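PDB 3LKE: enoyl-CoA hydratase from Bacillus halodurans, which probably catalyses the addition of water across the double bond of enoyl-CoA thioesters, as in other crotonase-family hydratases. Local coordinates for residues A[155-159]-A[160-164]; A[173-176]-A[177-180]; A[224-227]-A[228-231]; A[233-236]-A[237-241]. All blocks are in the same frame, centred on the assembly; numbering follows the deposited sequence.

Interactions 1 and 2 have centres 14 Å apart and touch where Ile-157 CG2 lies 3.3 Å from Leu-180 O; the first sits at the junction of helices 149-157 and 159-168, the second in helix 174-180. Interactions 3 and 4 follow one another along helix 223-241, their centres also 14 Å apart. All four are local contacts within helices or at a helix start, whose other faces meet the rest of the trimer. Interactions 1 and 4 both reach the second subunit, though their nearest atoms are about 8 Å apart. A glycerol, probably from the crystallisation liquor, lies about 3 Å from the side chain of Glu-160 in interaction 1.

Interaction 1 of 4, residues A[155-159]-A[160-164]; sequences RIIGY and EQTMN
Gly-158 O accepts two hydrogen bonds from Thr-162, one from the backbone N and one from OG1 at 2.8 Å, the two donors reaching opposite faces of the carbonyl plane. This is the N-cap of helix 159-168: Gly-158 stands just before the helix, and the chain turns there from helix 149-157. Its positive phi of 98° suits a residue without a side chain; a CB would be jammed against the preceding carbonyl oxygen. The methylene CG1 of Ile-157 closes over the threonine hydroxyl, 3.3 Å from OG1, the two side chains meeting at about a right angle.

One residue on, Met-163 N bonds to Tyr-159 O at 2.9 Å. With CG of Tyr-159 anti to the backbone N (chi1 173°), the ring swings alongside the helix and comes under Met-163, whose CG sits over one face, 4.0 Å from the ring centroid, in a CH-pi contact. The phenol reaches further, to Asp-124 OD1 of the second subunit, while Glu-160 forms a salt bridge with Arg-126 of that subunit. Replacing Tyr-159 by an alanine would probably leave Asp-124 of the second subunit without this hydroxyl partner and strip Met-163 of the ring beneath it. The sulfur completes a Met-aromatic contact obliquely, Met-163 SD lying 4.9 Å from the centroid of the Tyr-159 ring.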
loop_
_atom_site.group_PDB
_atom_site.type_symbol
_atom_site.label_atom_id
_atom_site.label_comp_id
_atom_site.label_asym_id
_atom_site.label_seq_id
_atom_site.Cartn_x
_atom_site.Cartn_y
_atom_site.Cartn_z
ATOM N N ARG A 155 -7.153 0.331 -1.441
ATOM C CA ARG A 155 -6.178 -0.378 -0.612
ATOM C C ARG A 155 -5.773 -1.707 -1.240
ATOM O O ARG A 155 -4.618 -2.138 -1.128
ATOM C CB ARG A 155 -6.700 -0.558 0.821
ATOM C CG ARG A 155 -6.561 0.737 1.632
ATOM C CD ARG A 155 -7.387 0.762 2.904
ATOM N NE ARG A 155 -7.196 2.039 3.584
ATOM C CZ ARG A 155 -7.762 3.181 3.197
ATOM N NH1 ARG A 155 -8.565 3.213 2.139
ATOM N NH2 ARG A 155 -7.523 4.300 3.866
ATOM N N ILE A 156 -6.709 -2.320 -1.954
ATOM C CA ILE A 156 -6.468 -3.632 -2.543
ATOM C C ILE A 156 -5.838 -3.557 -3.930
ATOM O O ILE A 156 -4.832 -4.213 -4.203
ATOM C CB ILE A 156 -7.770 -4.445 -2.586
ATOM C CG1 ILE A 156 -8.278 -4.648 -1.156
ATOM C CG2 ILE A 156 -7.543 -5.778 -3.315
ATOM C CD1 ILE A 156 -9.692 -5.304 -1.050
ATOM N N ILE A 157 -6.400 -2.728 -4.802
ATOM C CA ILE A 157 -5.922 -2.689 -6.178
ATOM C C ILE A 157 -5.164 -1.411 -6.539
ATOM O O ILE A 157 -4.572 -1.319 -7.620
ATOM C CB ILE A 157 -7.072 -2.957 -7.184
ATOM C CG1 ILE A 157 -8.000 -1.743 -7.309
ATOM C CG2 ILE A 157 -7.836 -4.219 -6.798
ATOM C CD1 ILE A 157 -9.033 -1.900 -8.415
ATOM N N GLY A 158 -5.157 -0.444 -5.628
ATOM C CA GLY A 158 -4.475 0.822 -5.886
ATOM C C GLY A 158 -5.446 1.893 -6.356
ATOM O O GLY A 158 -6.481 1.587 -6.934
ATOM N N TYR A 159 -5.104 3.155 -6.128
ATOM C CA TYR A 159 -5.991 4.255 -6.503
ATOM C C TYR A 159 -6.164 4.355 -8.017
ATOM O O TYR A 159 -7.289 4.418 -8.517
ATOM C CB TYR A 159 -5.452 5.589 -5.971
ATOM C CG TYR A 159 -6.237 6.780 -6.470
ATOM C CD1 TYR A 159 -7.394 7.192 -5.813
ATOM C CD2 TYR A 159 -5.830 7.489 -7.603
ATOM C CE1 TYR A 159 -8.125 8.275 -6.273
ATOM C CE2 TYR A 159 -6.560 8.577 -8.072
ATOM C CZ TYR A 159 -7.711 8.957 -7.398
ATOM O OH TYR A 159 -8.441 10.038 -7.839
ATOM N N GLU A 160 -5.046 4.375 -8.745
ATOM C CA GLU A 160 -5.100 4.562 -10.190
ATOM C C GLU A 160 -5.951 3.471 -10.821
ATOM O O GLU A 160 -6.782 3.721 -11.696
ATOM C CB GLU A 160 -3.690 4.533 -10.783
ATOM C CG GLU A 160 -2.869 5.790 -10.454
ATOM C CD GLU A 160 -2.088 5.664 -9.156
ATOM O OE1 GLU A 160 -2.374 4.736 -8.364
ATOM O OE2 GLU A 160 -1.192 6.508 -8.934
ATOM N N GLN A 161 -5.721 2.251 -10.358
ATOM C CA GLN A 161 -6.448 1.102 -10.863
ATOM C C GLN A 161 -7.928 1.187 -10.523
ATOM O O GLN A 161 -8.779 0.780 -11.315
ATOM C CB GLN A 161 -5.824 -0.170 -10.297
ATOM C CG GLN A 161 -4.358 -0.343 -10.706
ATOM C CD GLN A 161 -3.323 0.196 -9.684
ATOM O OE1 GLN A 161 -3.436 1.309 -9.148
ATOM N NE2 GLN A 161 -2.285 -0.606 -9.443
ATOM N N THR A 162 -8.242 1.703 -9.340
ATOM C CA THR A 162 -9.631 1.851 -8.928
ATOM C C THR A 162 -10.343 2.847 -9.841
ATOM O O THR A 162 -11.456 2.580 -10.319
ATOM C CB THR A 162 -9.743 2.295 -7.462
ATOM O OG1 THR A 162 -9.223 1.257 -6.618
ATOM C CG2 THR A 162 -11.202 2.570 -7.087
ATOM N N MET A 163 -9.701 3.982 -10.111
ATOM C CA MET A 163 -10.311 4.972 -11.006
ATOM C C MET A 163 -10.586 4.364 -12.385
ATOM O O MET A 163 -11.663 4.550 -12.966
ATOM C CB MET A 163 -9.452 6.242 -11.116
ATOM C CG MET A 163 -9.521 7.149 -9.883
ATOM S SD MET A 163 -11.145 7.862 -9.524
ATOM C CE MET A 163 -10.904 8.459 -7.879
ATOM N N ASN A 164 -9.629 3.606 -12.900
ATOM C CA ASN A 164 -9.820 3.000 -14.209
ATOM C C ASN A 164 -10.888 1.913 -14.235
ATOM O O ASN A 164 -11.619 1.785 -15.218
ATOM C CB ASN A 164 -8.510 2.455 -14.765
ATOM C CG ASN A 164 -8.524 2.370 -16.267
ATOM O OD1 ASN A 164 -8.428 1.282 -16.841
ATOM N ND2 ASN A 164 -8.648 3.525 -16.923
#

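Interaction 2 of 4, residues A[173-176]-A[177-180]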
loop_
_atom_site.group_PDB
_atom_site.type_symbol
_atom_site.label_atom_id
_atom_site.label_comp_id
_atom_site.label_asym_id
_atom_site.label_seq_id
_atom_site.Cartn_x
_atom_site.Cartn_y
_atom_site.Cartn_z
ATOM N N THR A 173 -13.900 -10.849 -15.348
ATOM C CA THR A 173 -13.821 -12.264 -15.039
ATOM C C THR A 173 -13.137 -12.518 -13.711
ATOM O O THR A 173 -12.471 -11.643 -13.154
ATOM C CB THR A 173 -12.995 -13.005 -16.100
ATOM O OG1 THR A 173 -11.662 -12.487 -16.097
ATOM C CG2 THR A 173 -13.607 -12.826 -17.476
ATOM N N SER A 174 -13.275 -13.747 -13.234
ATOM C CA SER A 174 -12.543 -14.203 -12.068
ATOM C C SER A 174 -11.036 -14.054 -12.291
ATOM O O SER A 174 -10.296 -13.709 -11.375
ATOM C CB SER A 174 -12.902 -15.662 -11.767
ATOM O OG SER A 174 -12.690 -16.473 -12.912
ATOM N N GLU A 175 -10.579 -14.327 -13.508
ATOM C CA GLU A 175 -9.155 -14.192 -13.806
ATOM C C GLU A 175 -8.704 -12.755 -13.560
ATOM O O GLU A 175 -7.644 -12.518 -12.969
ATOM C CB GLU A 175 -8.843 -14.604 -15.246
ATOM C CG GLU A 175 -8.459 -16.069 -15.394
ATOM C CD GLU A 175 -7.177 -16.416 -14.647
ATOM O OE1 GLU A 175 -6.189 -15.657 -14.764
ATOM O OE2 GLU A 175 -7.150 -17.454 -13.948
ATOM N N GLU A 176 -9.512 -11.801 -14.016
ATOM C CA GLU A 176 -9.192 -10.382 -13.830
ATOM C C GLU A 176 -9.263 -10.009 -12.353
ATOM O O GLU A 176 -8.408 -9.269 -11.850
ATOM C CB GLU A 176 -10.119 -9.484 -14.663
ATOM C CG GLU A 176 -9.871 -7.969 -14.497
ATOM C CD GLU A 176 -8.545 -7.490 -15.086
ATOM O OE1 GLU A 176 -7.770 -8.323 -15.614
ATOM O OE2 GLU A 176 -8.278 -6.264 -15.020
ATOM N N ALA A 177 -10.272 -10.526 -11.657
ATOM C CA ALA A 177 -10.412 -10.244 -10.229
ATOM C C ALA A 177 -9.200 -10.775 -9.470
ATOM O O ALA A 177 -8.691 -10.130 -8.550
ATOM C CB ALA A 177 -11.722 -10.829 -9.674
ATOM N N LEU A 178 -8.727 -11.953 -9.871
ATOM C CA LEU A 178 -7.520 -12.536 -9.291
ATOM C C LEU A 178 -6.276 -11.676 -9.546
ATOM O O LEU A 178 -5.489 -11.419 -8.632
ATOM C CB LEU A 178 -7.303 -13.942 -9.853
ATOM C CG LEU A 178 -6.104 -14.717 -9.314
ATOM C CD1 LEU A 178 -6.288 -14.981 -7.828
ATOM C CD2 LEU A 178 -5.939 -16.028 -10.088
ATOM N N ARG A 179 -6.093 -11.244 -10.793
ATOM C CA ARG A 179 -4.922 -10.458 -11.163
ATOM C C ARG A 179 -4.880 -9.184 -10.337
ATOM O O ARG A 179 -3.815 -8.739 -9.902
ATOM C CB ARG A 179 -4.967 -10.105 -12.647
ATOM C CG ARG A 179 -3.702 -9.412 -13.156
ATOM C CD ARG A 179 -3.891 -8.923 -14.576
ATOM N NE ARG A 179 -4.856 -7.827 -14.635
ATOM C CZ ARG A 179 -4.558 -6.562 -14.357
ATOM N NH1 ARG A 179 -3.322 -6.235 -14.002
ATOM N NH2 ARG A 179 -5.495 -5.626 -14.431
ATOM N N LEU A 180 -6.054 -8.604 -10.107
ATOM C CA LEU A 180 -6.145 -7.348 -9.357
ATOM C C LEU A 180 -5.919 -7.539 -7.856
ATOM O O LEU A 180 -5.551 -6.600 -7.152
ATOM C CB LEU A 180 -7.501 -6.685 -9.592
ATOM C CG LEU A 180 -7.717 -6.182 -11.020
ATOM C CD1 LEU A 180 -9.144 -5.716 -11.211
ATOM C CD2 LEU A 180 -6.735 -5.071 -11.344
#
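The carboxylate of Glu-176 lies at the edge of the Arg-179 guanidinium, near the guanidinium plane, and is gripped side-on by two nitrogens in an i to i+3 salt bridge. NE of Arg-179 donates to OE1 of Glu-176 at 3.1 Å, and NH2 of the same arginine to OE2 at 2.9 Å, each bond nearly straight with an N-H...O angle of 174°. The two planes are nevertheless turned 40° apart: both oxygens lie almost in the arginine plane, whereas the nitrogens stand well out of the carboxylate plane, NH2 on the syn side of OE2.

The pair belongs to helix 174-180, and its side chains run side by side in the same direction. Glu-176 bends at chi2 (69°) and Arg-179 at chi3, which brings the carboxylate and the guanidinium level with each other. Leu-180 lies across the glutamate from the next position, its CD1 3.9 Å from Glu-176 OE2, so an apolar branch flanks the charged pair.

Thr-173 is the N-cap of this helix, its OG1 accepting a capping bond from Glu-176 N at 3.1 Å. Backbone bonds such as Leu-178 N to Ser-174 O, at 2.8 Å, carry it onward. Ser-174 and Glu-175 turn instead to Arg-130, through its carbonyl and its guanidinium respectively, and Ala-177 packs on Phe-134 of strand 133-135. Because both bonds of the ion pair join oppositely charged groups one turn apart, Glu-176 and Arg-179 are likely to compensate each other's charge while restricting rotation of both side-chain ends.

Interaction 3 of 4, residues A[224-227]-A[228-231]; sequences AEEL and KQQL
Glu-225 spreads its carboxylate between two residues further along helix 223-241, an i to i+3 and i to i+4 arrangement. OE2 of Glu-225 accepts from NE2 of Gln-229 at 3.0 Å, using the lone pair anti to the other oxygen, and lies within 1° of the amide plane of Gln-229. OE1 faces Lys-228 instead, in a longer salt bridge of 3.5 Å to its NZ. The carboxylate as a whole is turned 56° from the amide plane, although OE2 itself lies in that plane.

The glutamate's bend at chi2 (57°) carries its end along the helix toward both partners, while Gln-229 stays extended beyond CG. A leucine at Glu-225 would probably leave the amide of Gln-229 without this acceptor and the ammonium of Lys-228 without this counter-charge.

Behind these side chains, backbone bonds hold the spacing, among them Gln-229 N to Glu-225 O at 3.0 Å. Farther round the helix, Leu-227 and Leu-231 form an apolar pair. Leu-227 is buried against helices 81-98 and 149-157, touching Leu-95, Phe-98, Tyr-151 and Phe-152, and Leu-231 packs on Asn-91. Gln-230 donates through NE2 to Ser-150 OG and also packs on Leu-218 of the second subunit. The polar edge and the leucine pair therefore share one helix, and within the pair CD1 of Leu-227 lies 3.8 Å from CG of Leu-231.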
loop_
_atom_site.group_PDB
_atom_site.type_symbol
_atom_site.label_atom_id
_atom_site.label_comp_id
_atom_site.label_asym_id
_atom_site.label_seq_id
_atom_site.Cartn_x
_atom_site.Cartn_y
_atom_site.Cartn_z
ATOM N N ALA A 224 -9.773 -0.373 11.608
ATOM C CA ALA A 224 -11.205 -0.495 11.864
ATOM C C ALA A 224 -11.838 0.871 12.125
ATOM O O ALA A 224 -12.958 1.141 11.688
ATOM C CB ALA A 224 -11.467 -1.450 13.019
ATOM N N GLU A 225 -11.123 1.739 12.838
ATOM C CA GLU A 225 -11.640 3.073 13.124
ATOM C C GLU A 225 -11.711 3.894 11.841
ATOM O O GLU A 225 -12.677 4.628 11.600
ATOM C CB GLU A 225 -10.766 3.784 14.159
ATOM C CG GLU A 225 -11.221 5.196 14.470
ATOM C CD GLU A 225 -12.656 5.245 14.962
ATOM O OE1 GLU A 225 -13.037 4.365 15.768
ATOM O OE2 GLU A 225 -13.397 6.165 14.546
ATOM N N GLU A 226 -10.681 3.756 11.014
ATOM C CA GLU A 226 -10.639 4.431 9.731
ATOM C C GLU A 226 -11.759 3.980 8.801
ATOM O O GLU A 226 -12.347 4.796 8.095
ATOM C CB GLU A 226 -9.274 4.218 9.077
ATOM C CG GLU A 226 -8.153 4.762 9.924
ATOM C CD GLU A 226 -8.408 6.191 10.362
ATOM O OE1 GLU A 226 -8.518 7.076 9.482
ATOM O OE2 GLU A 226 -8.505 6.430 11.589
ATOM N N LEU A 227 -12.029 2.679 8.787
ATOM C CA LEU A 227 -13.115 2.136 7.975
ATOM C C LEU A 227 -14.447 2.693 8.480
ATOM O O LEU A 227 -15.314 3.116 7.700
ATOM C CB LEU A 227 -13.114 0.600 8.037
ATOM C CG LEU A 227 -14.317 -0.104 7.396
ATOM C CD1 LEU A 227 -14.512 0.369 5.941
ATOM C CD2 LEU A 227 -14.137 -1.612 7.474
ATOM N N LYS A 228 -14.609 2.691 9.796
ATOM C CA LYS A 228 -15.861 3.157 10.372
ATOM C C LYS A 228 -16.130 4.584 9.927
ATOM O O LYS A 228 -17.243 4.913 9.490
ATOM C CB LYS A 228 -15.848 3.061 11.898
ATOM C CG LYS A 228 -17.097 3.671 12.542
ATOM C CD LYS A 228 -17.191 3.357 14.033
ATOM C CE LYS A 228 -16.273 4.243 14.860
ATOM N NZ LYS A 228 -16.527 4.072 16.325
ATOM N N GLN A 229 -15.111 5.431 10.024
ATOM C CA GLN A 229 -15.261 6.816 9.605
ATOM C C GLN A 229 -15.536 6.941 8.112
ATOM O O GLN A 229 -16.310 7.795 7.687
ATOM C CB GLN A 229 -14.036 7.637 9.986
ATOM C CG GLN A 229 -13.773 7.698 11.471
ATOM C CD GLN A 229 -12.553 8.530 11.794
ATOM O OE1 GLN A 229 -12.124 9.359 10.985
ATOM N NE2 GLN A 229 -11.980 8.312 12.974
ATOM N N GLN A 230 -14.905 6.090 7.313
ATOM C CA GLN A 230 -15.097 6.166 5.875
ATOM C C GLN A 230 -16.530 5.744 5.503
ATOM O O GLN A 230 -17.140 6.314 4.603
ATOM C CB GLN A 230 -14.064 5.302 5.141
ATOM C CG GLN A 230 -14.112 5.475 3.639
ATOM C CD GLN A 230 -12.767 5.825 3.038
ATOM O OE1 GLN A 230 -11.827 6.184 3.749
ATOM N NE2 GLN A 230 -12.667 5.720 1.723
ATOM N N LEU A 231 -17.057 4.744 6.198
ATOM C CA LEU A 231 -18.426 4.283 5.942
ATOM C C LEU A 231 -19.406 5.433 6.194
ATOM O O LEU A 231 -20.380 5.622 5.460
ATOM C CB LEU A 231 -18.759 3.083 6.825
ATOM C CG LEU A 231 -18.022 1.800 6.414
ATOM C CD1 LEU A 231 -18.152 0.676 7.440
ATOM C CD2 LEU A 231 -18.551 1.346 5.059
#

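Interaction 4 of 4, residues A[233-236]-A[237-241]; sequences QETE and ELVAL
Four successive i to i+4 backbone bonds join 233-236 to 237-241 as one regular stretch of helix 223-241, from Glu-237 N to Gln-233 O at 3.0 Å through to Ala-240 N to Glu-236 O at 3.1 Å. Side-chain carbons lie close against the carbonyl oxygens of this ladder. CG2 of Val-239 rests 3.2 Å from Thr-235 O, the carbonyl that its own backbone N also uses, and CG of Glu-237 lies 3.3 Å from Gln-233 O in the same way. In Val-239 the other methyl, CG1, is anti to the backbone N (chi1 164°), which sets CG2 beside that N and hence near the acceptor. The methyl groups CG2 of Thr-235 and CG2 of Val-239 come no nearer than 4.3 Å, a loose approach on the face turned to helix 81-98.

Most polar ends turn to other parts of the fold. Glu-234 accepts from Ser-150 OG and Gly-148 N, and Glu-236 forms a salt bridge with Arg-84, whereas Thr-235 OG1 bonds back to Leu-231 O, one turn earlier in the same helix. Glu-237 instead reaches Lys-217 of the second subunit in a salt bridge, and Gln-233 packs on Leu-218 of that subunit.

Different faces of helix 223-241 thus do different work: Thr-235 and Val-239 meet helix 81-98, Leu-238 packs against Ile-143 and Asp-146, and Glu-237 crosses to another chain. Such a C-terminal helical region, packed on its own subunit and against a neighbour, is characteristic of the crotonase fold.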
loop_
_atom_site.group_PDB
_atom_site.type_symbol
_atom_site.label_atom_id
_atom_site.label_comp_id
_atom_site.label_asym_id
_atom_site.label_seq_id
_atom_site.Cartn_x
_atom_site.Cartn_y
_atom_site.Cartn_z
ATOM N N GLN A 233 -18.759 8.665 5.922
ATOM C CA GLN A 233 -18.610 9.581 4.805
ATOM C C GLN A 233 -19.281 9.075 3.531
ATOM O O GLN A 233 -19.920 9.840 2.816
ATOM C CB GLN A 233 -17.124 9.877 4.560
ATOM C CG GLN A 233 -16.500 10.726 5.649
ATOM C CD GLN A 233 -17.247 12.039 5.839
ATOM O OE1 GLN A 233 -17.603 12.711 4.867
ATOM N NE2 GLN A 233 -17.499 12.402 7.095
ATOM N N GLU A 234 -19.140 7.786 3.242
ATOM C CA GLU A 234 -19.800 7.222 2.075
ATOM C C GLU A 234 -21.306 7.454 2.184
ATOM O O GLU A 234 -21.976 7.765 1.198
ATOM C CB GLU A 234 -19.535 5.712 1.971
ATOM C CG GLU A 234 -18.084 5.353 1.632
ATOM C CD GLU A 234 -17.894 3.853 1.529
ATOM O OE1 GLU A 234 -18.775 3.123 2.037
ATOM O OE2 GLU A 234 -16.875 3.411 0.949
ATOM N N THR A 235 -21.823 7.273 3.393
ATOM C CA THR A 235 -23.251 7.458 3.654
ATOM C C THR A 235 -23.668 8.880 3.281
ATOM O O THR A 235 -24.604 9.078 2.506
ATOM C CB THR A 235 -23.579 7.165 5.122
ATOM O OG1 THR A 235 -23.243 5.802 5.415
ATOM C CG2 THR A 235 -25.073 7.397 5.412
ATOM N N GLU A 236 -22.939 9.867 3.795
ATOM C CA GLU A 236 -23.305 11.259 3.550
ATOM C C GLU A 236 -23.213 11.617 2.074
ATOM O O GLU A 236 -24.070 12.336 1.561
ATOM C CB GLU A 236 -22.464 12.215 4.402
ATOM C CG GLU A 236 -22.647 12.005 5.892
ATOM C CD GLU A 236 -24.097 12.178 6.341
ATOM O OE1 GLU A 236 -24.814 13.017 5.753
ATOM O OE2 GLU A 236 -24.512 11.480 7.283
ATOM N N GLU A 237 -22.180 11.120 1.385
ATOM C CA GLU A 237 -22.010 11.443 -0.031
ATOM C C GLU A 237 -23.105 10.811 -0.878
ATOM O O GLU A 237 -23.599 11.421 -1.819
ATOM C CB GLU A 237 -20.638 10.999 -0.563
ATOM C CG GLU A 237 -19.435 11.675 0.096
ATOM C CD GLU A 237 -19.368 13.184 -0.143
ATOM O OE1 GLU A 237 -19.916 13.680 -1.154
ATOM O OE2 GLU A 237 -18.735 13.871 0.687
ATOM N N LEU A 238 -23.471 9.575 -0.560
ATOM C CA LEU A 238 -24.482 8.884 -1.353
ATOM C C LEU A 238 -25.857 9.514 -1.132
ATOM O O LEU A 238 -26.635 9.658 -2.067
ATOM C CB LEU A 238 -24.527 7.392 -1.005
ATOM C CG LEU A 238 -25.305 6.542 -2.012
ATOM C CD1 LEU A 238 -24.658 6.620 -3.387
ATOM C CD2 LEU A 238 -25.416 5.092 -1.552
ATOM N N VAL A 239 -26.139 9.897 0.106
ATOM C CA VAL A 239 -27.437 10.487 0.435
ATOM C C VAL A 239 -27.597 11.811 -0.291
ATOM O O VAL A 239 -28.680 12.142 -0.787
ATOM C CB VAL A 239 -27.595 10.709 1.950
ATOM C CG1 VAL A 239 -28.772 11.666 2.236
ATOM C CG2 VAL A 239 -27.795 9.382 2.665
ATOM N N ALA A 240 -26.504 12.566 -0.354
ATOM C CA ALA A 240 -26.501 13.854 -1.031
ATOM C C ALA A 240 -26.732 13.668 -2.529
ATOM O O ALA A 240 -27.415 14.459 -3.160
ATOM C CB ALA A 240 -25.184 14.593 -0.767
ATOM N N LEU A 241 -26.162 12.615 -3.108
ATOM C CA LEU A 241 -26.333 12.390 -4.537
ATOM C C LEU A 241 -27.755 11.904 -4.871
ATOM O O LEU A 241 -28.288 12.200 -5.942
ATOM C CB LEU A 241 -25.290 11.392 -5.051
ATOM C CG LEU A 241 -23.884 11.945 -5.266
ATOM C CD1 LEU A 241 -22.867 10.802 -5.362
ATOM C CD2 LEU A 241 -23.838 12.823 -6.520
#